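L-aspartate semialdehyde sulfurtransferase (Methanocaldococcus jannaschii, PDB 3KPB) probably condenses sulfide with aspartate semialdehyde to make homocysteine, together with a partner protein, and binds S-adenosylmethionine and methylthioadenosine through its C-terminal CBS domain pair, the part described here. Local coordinates at residues S8-I20 with I26-E40. Numbering follows the deposited sequence.
Sequences SKPPITAHSNISI and ILIKHNINHLPIVDE
I12 meets H30 and the residues around it with both branches of its side chain, an example of a side chain packed against the C-terminal turn of a helix and the residues that follow it. I12 CB lies near I32 CD1. With chi1 at -65°, CG1 sits beside the backbone N and anti to the carbonyl carbon, which leaves I12 CG2 anti to the N. I12 CG2 comes 3.9 Å from I32 CD1, approaches I26 CG2 and L35 CD1, and lies over one face of the H30 ring, toward its rim at ND1. CG1 continues, with chi2 at 166°, to I12 CD1, which ends over the H30 ring, 3.8 Å from its centroid, a CH-pi contact. K29 CG lies over the face opposite I12 CG2. The ring's rotation is further fixed by H30 ND1, which donates to I26 O at 3.2 Å; the backbone N of H30 reaches the same oxygen from the other face of the carbonyl plane. With an alanine at H30, the CD1 methyl of I12 is likely to lose its ring face and I26 O its side-chain donor.

Beyond I12 the two chains run parallel. A14 N donates to P36 O in the carbonyl plane, and A14 O receives V38 N in a straighter bond of 2.9 Å. On the helix side of the strands, A14 CB packs against L35 CD2, I37 CD1 and I26 CD1. H15 ND1 then bonds to V38 O at 3.2 Å; the oxygen lies near the ring plane, but the nitrogen stands above the carbonyl plane. A water links V38 O to S16 N, and another joins I12 O to H34 O. Past H30, N31 forms the C-prime residue of a Schellman motif. Paired in parallel, strands 14-15 and 35-38 make with helix 20-30 the beta-alpha-beta unit of the first CBS motif, where I12 and H34 belong to the methylthioadenosine site and N33 touches S-adenosylmethionine.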
ATOM      1  N   SER A   8      20.743   4.289  -7.053  1.00 29.81           N
ATOM      2  CA  SER A   8      21.707   4.243  -5.961  1.00 28.26           C
ATOM      3  C   SER A   8      22.034   2.831  -5.478  1.00 27.28           C
ATOM      4  O   SER A   8      22.996   2.631  -4.734  1.00 26.78           O
ATOM      5  CB  SER A   8      21.192   5.078  -4.789  1.00 28.18           C
ATOM      6  OG  SER A   8      19.971   4.543  -4.292  1.00 28.24           O
ATOM      7  N   LYS A   9      21.244   1.854  -5.909  1.00 26.26           N
ATOM      8  CA  LYS A   9      21.324   0.509  -5.351  1.00 25.37           C
ATOM      9  C   LYS A   9      20.922  -0.520  -6.399  1.00 24.98           C
ATOM     10  O   LYS A   9      20.296  -0.154  -7.401  1.00 24.80           O
ATOM     11  CB  LYS A   9      20.398   0.412  -4.141  1.00 25.23           C
ATOM     12  CG  LYS A   9      18.944   0.701  -4.471  1.00 24.60           C
ATOM     13  CD  LYS A   9      18.149   0.923  -3.216  1.00 24.13           C
ATOM     14  CE  LYS A   9      16.679   1.105  -3.513  1.00 25.41           C
ATOM     15  NZ  LYS A   9      15.936   1.480  -2.260  1.00 26.45           N
ATOM     16  N   PRO A  10      21.269  -1.809  -6.177  1.00 24.58           N
ATOM     17  CA  PRO A  10      20.922  -2.851  -7.143  1.00 23.96           C
ATOM     18  C   PRO A  10      19.414  -3.055  -7.269  1.00 22.96           C
ATOM     19  O   PRO A  10      18.674  -2.749  -6.331  1.00 22.91           O
ATOM     20  CB  PRO A  10      21.562  -4.113  -6.546  1.00 24.18           C
ATOM     21  CG  PRO A  10      22.606  -3.618  -5.618  1.00 24.66           C
ATOM     22  CD  PRO A  10      22.041  -2.362  -5.047  1.00 24.64           C
ATOM     23  N   PRO A  11      18.957  -3.566  -8.426  1.00 21.91           N
ATOM     24  CA  PRO A  11      17.552  -3.921  -8.557  1.00 20.80           C
ATOM     25  C   PRO A  11      17.229  -5.154  -7.710  1.00 19.54           C
ATOM     26  O   PRO A  11      18.097  -6.002  -7.498  1.00 19.65           O
ATOM     27  CB  PRO A  11      17.401  -4.228 -10.051  1.00 20.86           C
ATOM     28  CG  PRO A  11      18.750  -4.644 -10.500  1.00 21.57           C
ATOM     29  CD  PRO A  11      19.754  -3.972  -9.606  1.00 22.02           C
ATOM     30  N   ILE A  12      16.005  -5.227  -7.199  1.00 17.77           N
ATOM     31  CA  ILE A  12      15.525  -6.430  -6.527  1.00 17.21           C
ATOM     32  C   ILE A  12      14.329  -6.921  -7.331  1.00 16.67           C
ATOM     33  O   ILE A  12      13.326  -6.212  -7.463  1.00 16.85           O
ATOM     34  CB  ILE A  12      15.147  -6.181  -5.046  1.00 17.17           C
ATOM     35  CG1 ILE A  12      16.396  -5.798  -4.243  1.00 18.17           C
ATOM     36  CG2 ILE A  12      14.479  -7.427  -4.448  1.00 17.01           C
ATOM     37  CD1 ILE A  12      16.115  -5.206  -2.885  1.00 19.67           C
ATOM     38  N   THR A  13      14.453  -8.129  -7.881  1.00 16.16           N
ATOM     39  CA  THR A  13      13.418  -8.714  -8.734  1.00 15.49           C
ATOM     40  C   THR A  13      13.100 -10.131  -8.263  1.00 15.87           C
ATOM     41  O   THR A  13      13.802 -10.685  -7.412  1.00 16.43           O
ATOM     42  CB  THR A  13      13.859  -8.764 -10.218  1.00 15.72           C
ATOM     43  OG1 THR A  13      15.006  -9.614 -10.349  1.00 16.44           O
ATOM     44  CG2 THR A  13      14.199  -7.369 -10.743  1.00 14.47           C
ATOM     45  N   ALA A  14      12.056 -10.722  -8.843  1.00 15.58           N
ATOM     46  CA  ALA A  14      11.669 -12.102  -8.553  1.00 15.92           C
ATOM     47  C   ALA A  14      11.148 -12.762  -9.816  1.00 16.29           C
ATOM     48  O   ALA A  14      10.749 -12.080 -10.763  1.00 16.01           O
ATOM     49  CB  ALA A  14      10.610 -12.140  -7.465  1.00 15.96           C
ATOM     50  N   HIS A  15      11.151 -14.091  -9.828  1.00 17.10           N
ATOM     51  CA  HIS A  15      10.546 -14.844 -10.920  1.00 17.92           C
ATOM     52  C   HIS A  15       9.045 -15.047 -10.692  1.00 17.48           C
ATOM     53  O   HIS A  15       8.566 -14.927  -9.562  1.00 17.44           O
ATOM     54  CB  HIS A  15      11.277 -16.169 -11.107  1.00 18.55           C
ATOM     55  CG  HIS A  15      12.690 -16.010 -11.572  1.00 20.28           C
ATOM     56  ND1 HIS A  15      13.018 -15.312 -12.716  1.00 22.27           N
ATOM     57  CD2 HIS A  15      13.859 -16.464 -11.061  1.00 22.09           C
ATOM     58  CE1 HIS A  15      14.328 -15.334 -12.882  1.00 22.89           C
ATOM     59  NE2 HIS A  15      14.862 -16.028 -11.894  1.00 23.01           N
ATOM     60  N   SER A  16       8.305 -15.342 -11.760  1.00 17.32           N
ATOM     61  CA  SER A  16       6.844 -15.412 -11.679  1.00 17.35           C
ATOM     62  C   SER A  16       6.301 -16.720 -11.102  1.00 17.55           C
ATOM     63  O   SER A  16       5.141 -16.781 -10.688  1.00 17.45           O
ATOM     64  CB  SER A  16       6.209 -15.131 -13.048  1.00 17.58           C
ATOM     65  OG  SER A  16       6.290 -16.255 -13.907  1.00 18.68           O
ATOM     66  N   ASN A  17       7.137 -17.755 -11.080  1.00 18.04           N
ATOM     67  CA  ASN A  17       6.719 -19.083 -10.624  1.00 18.68           C
ATOM     68  C   ASN A  17       6.613 -19.223  -9.104  1.00 18.63           C
ATOM     69  O   ASN A  17       6.159 -20.257  -8.606  1.00 19.44           O
ATOM     70  CB  ASN A  17       7.638 -20.182 -11.197  1.00 19.04           C
ATOM     71  CG  ASN A  17       9.115 -19.952 -10.872  1.00 20.35           C
ATOM     72  OD1 ASN A  17       9.686 -20.610 -10.000  1.00 22.73           O
ATOM     73  ND2 ASN A  17       9.735 -19.011 -11.576  1.00 21.54           N
ATOM     74  N   ILE A  18       7.015 -18.191  -8.368  1.00 17.66           N
ATOM     75  CA  ILE A  18       7.068 -18.291  -6.907  1.00 16.87           C
ATOM     76  C   ILE A  18       5.691 -18.146  -6.237  1.00 16.02           C
ATOM     77  O   ILE A  18       4.765 -17.568  -6.808  1.00 16.10           O
ATOM     78  CB  ILE A  18       8.111 -17.311  -6.285  1.00 16.87           C
ATOM     79  CG1 ILE A  18       7.704 -15.848  -6.493  1.00 16.97           C
ATOM     80  CG2 ILE A  18       9.519 -17.590  -6.836  1.00 17.32           C
ATOM     81  CD1 ILE A  18       8.480 -14.867  -5.623  1.00 17.84           C
ATOM     82  N   SER A  19       5.571 -18.680  -5.027  1.00 15.00           N
ATOM     83  CA  SER A  19       4.339 -18.576  -4.250  1.00 14.71           C
ATOM     84  C   SER A  19       4.073 -17.148  -3.783  1.00 14.15           C
ATOM     85  O   SER A  19       4.987 -16.309  -3.717  1.00 14.16           O
ATOM     86  CB  SER A  19       4.421 -19.469  -3.013  1.00 14.81           C
ATOM     87  OG  SER A  19       5.355 -18.929  -2.092  1.00 15.25           O
ATOM     88  N   ILE A  20       2.816 -16.894  -3.423  1.00 13.72           N
ATOM     89  CA  ILE A  20       2.432 -15.598  -2.848  1.00 13.82           C
ATOM     90  C   ILE A  20       3.195 -15.332  -1.541  1.00 13.64           C
ATOM     91  O   ILE A  20       3.700 -14.226  -1.323  1.00 13.93           O
ATOM     92  CB  ILE A  20       0.898 -15.453  -2.634  1.00 13.72           C
ATOM     93  CG1 ILE A  20       0.103 -15.982  -3.842  1.00 13.69           C
ATOM     94  CG2 ILE A  20       0.528 -13.997  -2.330  1.00 14.36           C
ATOM     95  CD1 ILE A  20       0.451 -15.346  -5.192  1.00 14.92           C
ATOM     96  N   ILE A  26       9.844 -11.603   0.405  1.00 12.60           N
ATOM     97  CA  ILE A  26      10.796 -10.734  -0.298  1.00 13.36           C
ATOM     98  C   ILE A  26      10.510  -9.255   0.010  1.00 13.48           C
ATOM     99  O   ILE A  26      11.427  -8.489   0.314  1.00 13.71           O
ATOM    100  CB  ILE A  26      10.800 -11.009  -1.831  1.00 13.53           C
ATOM    101  CG1 ILE A  26      11.318 -12.423  -2.112  1.00 14.56           C
ATOM    102  CG2 ILE A  26      11.638  -9.968  -2.590  1.00 13.35           C
ATOM    103  CD1 ILE A  26      11.120 -12.892  -3.540  1.00 15.86           C
ATOM    104  N   LEU A  27       9.239  -8.859  -0.057  1.00 13.37           N
ATOM    105  CA  LEU A  27       8.860  -7.488   0.293  1.00 13.23           C
ATOM    106  C   LEU A  27       9.309  -7.110   1.707  1.00 13.66           C
ATOM    107  O   LEU A  27       9.895  -6.043   1.914  1.00 13.48           O
ATOM    108  CB  LEU A  27       7.345  -7.282   0.160  1.00 12.64           C
ATOM    109  CG  LEU A  27       6.701  -7.495  -1.212  1.00 12.25           C
ATOM    110  CD1 LEU A  27       5.221  -7.194  -1.103  1.00 12.63           C
ATOM    111  CD2 LEU A  27       7.334  -6.614  -2.274  1.00 12.52           C
ATOM    112  N   ILE A  28       9.019  -7.985   2.669  1.00 14.28           N
ATOM    113  CA  ILE A  28       9.315  -7.727   4.076  1.00 15.15           C
ATOM    114  C   ILE A  28      10.832  -7.691   4.297  1.00 15.29           C
ATOM    115  O   ILE A  28      11.342  -6.787   4.959  1.00 15.40           O
ATOM    116  CB  ILE A  28       8.676  -8.813   4.995  1.00 15.45           C
ATOM    117  CG1 ILE A  28       7.130  -8.825   4.918  1.00 16.91           C
ATOM    118  CG2 ILE A  28       9.143  -8.665   6.448  1.00 16.35           C
ATOM    119  CD1 ILE A  28       6.460  -7.485   4.588  1.00 18.30           C
ATOM    120  N   LYS A  29      11.545  -8.669   3.733  1.00 15.35           N
ATOM    121  CA  LYS A  29      13.004  -8.764   3.892  1.00 15.97           C
ATOM    122  C   LYS A  29      13.719  -7.490   3.455  1.00 15.68           C
ATOM    123  O   LYS A  29      14.595  -6.980   4.161  1.00 16.21           O
ATOM    124  CB  LYS A  29      13.560  -9.964   3.113  1.00 16.08           C
ATOM    125  CG  LYS A  29      15.080 -10.140   3.176  1.00 18.55           C
ATOM    126  CD  LYS A  29      15.520 -11.389   2.419  1.00 21.84           C
ATOM    127  CE  LYS A  29      17.034 -11.463   2.287  1.00 23.59           C
ATOM    128  NZ  LYS A  29      17.471 -12.624   1.458  1.00 24.84           N
ATOM    129  N   HIS A  30      13.349  -6.981   2.288  1.00 15.52           N
ATOM    130  CA  HIS A  30      14.036  -5.826   1.740  1.00 15.53           C
ATOM    131  C   HIS A  30      13.386  -4.501   2.120  1.00 15.30           C
ATOM    132  O   HIS A  30      13.909  -3.437   1.782  1.00 15.27           O
ATOM    133  CB  HIS A  30      14.159  -5.970   0.229  1.00 15.58           C
ATOM    134  CG  HIS A  30      15.019  -7.121  -0.175  1.00 16.44           C
ATOM    135  ND1 HIS A  30      14.507  -8.317  -0.636  1.00 17.86           N
ATOM    136  CD2 HIS A  30      16.362  -7.281  -0.131  1.00 17.34           C
ATOM    137  CE1 HIS A  30      15.503  -9.149  -0.894  1.00 16.80           C
ATOM    138  NE2 HIS A  30      16.639  -8.544  -0.590  1.00 18.58           N
ATOM    139  N   ASN A  31      12.262  -4.579   2.834  1.00 15.15           N
ATOM    140  CA  ASN A  31      11.426  -3.423   3.159  1.00 15.35           C
ATOM    141  C   ASN A  31      11.051  -2.607   1.923  1.00 15.20           C
ATOM    142  O   ASN A  31      11.245  -1.387   1.866  1.00 15.05           O
ATOM    143  CB  ASN A  31      12.061  -2.546   4.241  1.00 15.62           C
ATOM    144  CG  ASN A  31      11.036  -1.705   4.960  1.00 16.30           C
ATOM    145  OD1 ASN A  31       9.953  -2.189   5.291  1.00 18.75           O
ATOM    146  ND2 ASN A  31      11.366  -0.440   5.206  1.00 18.01           N
ATOM    147  N   ILE A  32      10.531  -3.306   0.920  1.00 14.68           N
ATOM    148  CA  ILE A  32      10.120  -2.660  -0.328  1.00 14.89           C
ATOM    149  C   ILE A  32       8.653  -2.927  -0.618  1.00 15.07           C
ATOM    150  O   ILE A  32       8.105  -3.945  -0.187  1.00 14.64           O
ATOM    151  CB  ILE A  32      10.977  -3.115  -1.551  1.00 14.99           C
ATOM    152  CG1 ILE A  32      10.946  -4.648  -1.721  1.00 15.13           C
ATOM    153  CG2 ILE A  32      12.404  -2.541  -1.452  1.00 15.67           C
ATOM    154  CD1 ILE A  32      11.693  -5.174  -2.948  1.00 16.49           C
ATOM    155  N   ASN A  33       8.014  -2.020  -1.349  1.00 15.59           N
ATOM    156  CA  ASN A  33       6.642  -2.272  -1.766  1.00 16.56           C
ATOM    157  C   ASN A  33       6.477  -2.444  -3.270  1.00 16.50           C
ATOM    158  O   ASN A  33       5.361  -2.477  -3.768  1.00 16.94           O
ATOM    159  CB  ASN A  33       5.686  -1.192  -1.241  1.00 17.08           C
ATOM    160  CG  ASN A  33       4.217  -1.591  -1.379  1.00 18.62           C
ATOM    161  OD1 ASN A  33       3.841  -2.721  -1.073  1.00 19.78           O
ATOM    162  ND2 ASN A  33       3.388  -0.660  -1.838  1.00 20.60           N
ATOM    163  N   HIS A  34       7.586  -2.543  -3.999  1.00 16.40           N
ATOM    164  CA  HIS A  34       7.545  -2.744  -5.441  1.00 16.31           C
ATOM    165  C   HIS A  34       8.527  -3.825  -5.806  1.00 15.60           C
ATOM    166  O   HIS A  34       9.716  -3.723  -5.499  1.00 16.29           O
ATOM    167  CB  HIS A  34       7.920  -1.469  -6.179  1.00 16.83           C
ATOM    168  CG  HIS A  34       7.060  -0.305  -5.829  1.00 18.47           C
ATOM    169  ND1 HIS A  34       7.399   0.592  -4.841  1.00 20.42           N
ATOM    170  CD2 HIS A  34       5.865   0.100  -6.317  1.00 19.93           C
ATOM    171  CE1 HIS A  34       6.452   1.508  -4.741  1.00 20.72           C
ATOM    172  NE2 HIS A  34       5.511   1.232  -5.626  1.00 20.98           N
ATOM    173  N   LEU A  35       8.023  -4.865  -6.457  1.00 14.35           N
ATOM    174  CA  LEU A  35       8.836  -5.999  -6.843  1.00 13.63           C
ATOM    175  C   LEU A  35       8.602  -6.309  -8.322  1.00 12.98           C
ATOM    176  O   LEU A  35       7.601  -6.934  -8.678  1.00 12.45           O
ATOM    177  CB  LEU A  35       8.484  -7.201  -5.960  1.00 13.81           C
ATOM    178  CG  LEU A  35       9.278  -8.488  -6.191  1.00 14.25           C
ATOM    179  CD1 LEU A  35      10.764  -8.274  -5.893  1.00 15.22           C
ATOM    180  CD2 LEU A  35       8.703  -9.630  -5.357  1.00 14.41           C
ATOM    181  N   PRO A  36       9.503  -5.831  -9.200  1.00 12.59           N
ATOM    182  CA  PRO A  36       9.430  -6.190 -10.618  1.00 12.40           C
ATOM    183  C   PRO A  36       9.600  -7.696 -10.785  1.00 12.69           C
ATOM    184  O   PRO A  36      10.436  -8.306 -10.106  1.00 12.32           O
ATOM    185  CB  PRO A  36      10.620  -5.451 -11.240  1.00 12.71           C
ATOM    186  CG  PRO A  36      10.957  -4.358 -10.272  1.00 12.70           C
ATOM    187  CD  PRO A  36      10.556  -4.839  -8.917  1.00 13.01           C
ATOM    188  N   ILE A  37       8.789  -8.281 -11.662  1.00 13.18           N
ATOM    189  CA  ILE A  37       8.850  -9.711 -11.930  1.00 13.87           C
ATOM    190  C   ILE A  37       9.517  -9.916 -13.284  1.00 14.56           C
ATOM    191  O   ILE A  37       9.157  -9.261 -14.267  1.00 14.50           O
ATOM    192  CB  ILE A  37       7.447 -10.365 -11.899  1.00 13.79           C
ATOM    193  CG1 ILE A  37       6.729 -10.064 -10.569  1.00 13.89           C
ATOM    194  CG2 ILE A  37       7.549 -11.870 -12.175  1.00 14.05           C
ATOM    195  CD1 ILE A  37       7.496 -10.475  -9.302  1.00 14.37           C
ATOM    196  N   VAL A  38      10.510 -10.796 -13.320  1.00 15.69           N
ATOM    197  CA  VAL A  38      11.257 -11.047 -14.546  1.00 17.07           C
ATOM    198  C   VAL A  38      11.125 -12.508 -14.942  1.00 18.19           C
ATOM    199  O   VAL A  38      10.858 -13.371 -14.091  1.00 18.16           O
ATOM    200  CB  VAL A  38      12.748 -10.647 -14.419  1.00 16.96           C
ATOM    201  CG1 VAL A  38      12.883  -9.142 -14.237  1.00 16.91           C
ATOM    202  CG2 VAL A  38      13.439 -11.412 -13.279  1.00 17.31           C
ATOM    203  N   ASP A  39      11.292 -12.782 -16.236  1.00 19.84           N
ATOM    204  CA  ASP A  39      11.294 -14.160 -16.699  1.00 21.51           C
ATOM    205  C   ASP A  39      12.660 -14.805 -16.475  1.00 22.35           C
ATOM    206  O   ASP A  39      13.569 -14.183 -15.911  1.00 22.43           O
ATOM    207  CB  ASP A  39      10.797 -14.296 -18.152  1.00 21.55           C
ATOM    208  CG  ASP A  39      11.651 -13.538 -19.165  1.00 22.27           C
ATOM    209  OD1 ASP A  39      12.863 -13.322 -18.940  1.00 22.13           O
ATOM    210  OD2 ASP A  39      11.091 -13.171 -20.221  1.00 23.52           O
ATOM    211  N   GLU A  40      12.785 -16.057 -16.903  1.00 23.68           N
ATOM    212  CA  GLU A  40      13.992 -16.844 -16.663  1.00 24.69           C
ATOM    213  C   GLU A  40      15.212 -16.254 -17.376  1.00 24.90           C
ATOM    214  O   GLU A  40      16.351 -16.666 -17.129  1.00 25.29           O
ATOM    215  CB  GLU A  40      13.763 -18.317 -17.042  1.00 24.98           C
ATOM    216  CG  GLU A  40      13.668 -18.620 -18.546  1.00 26.25           C
ATOM    217  CD  GLU A  40      12.290 -18.363 -19.161  1.00 27.89           C
ATOM    218  OE1 GLU A  40      12.091 -18.765 -20.327  1.00 28.62           O
ATOM    219  OE2 GLU A  40      11.409 -17.770 -18.498  1.00 28.52           O
TER
HETATM  220  O   HOH W   1      15.286  -1.113  -0.174  1.00 41.74           O
HETATM  221  O   HOH W   2      12.476  -3.770  -6.123  1.00 25.15           O
HETATM  222  O   HOH W   3       9.532 -15.637 -14.222  1.00 26.95           O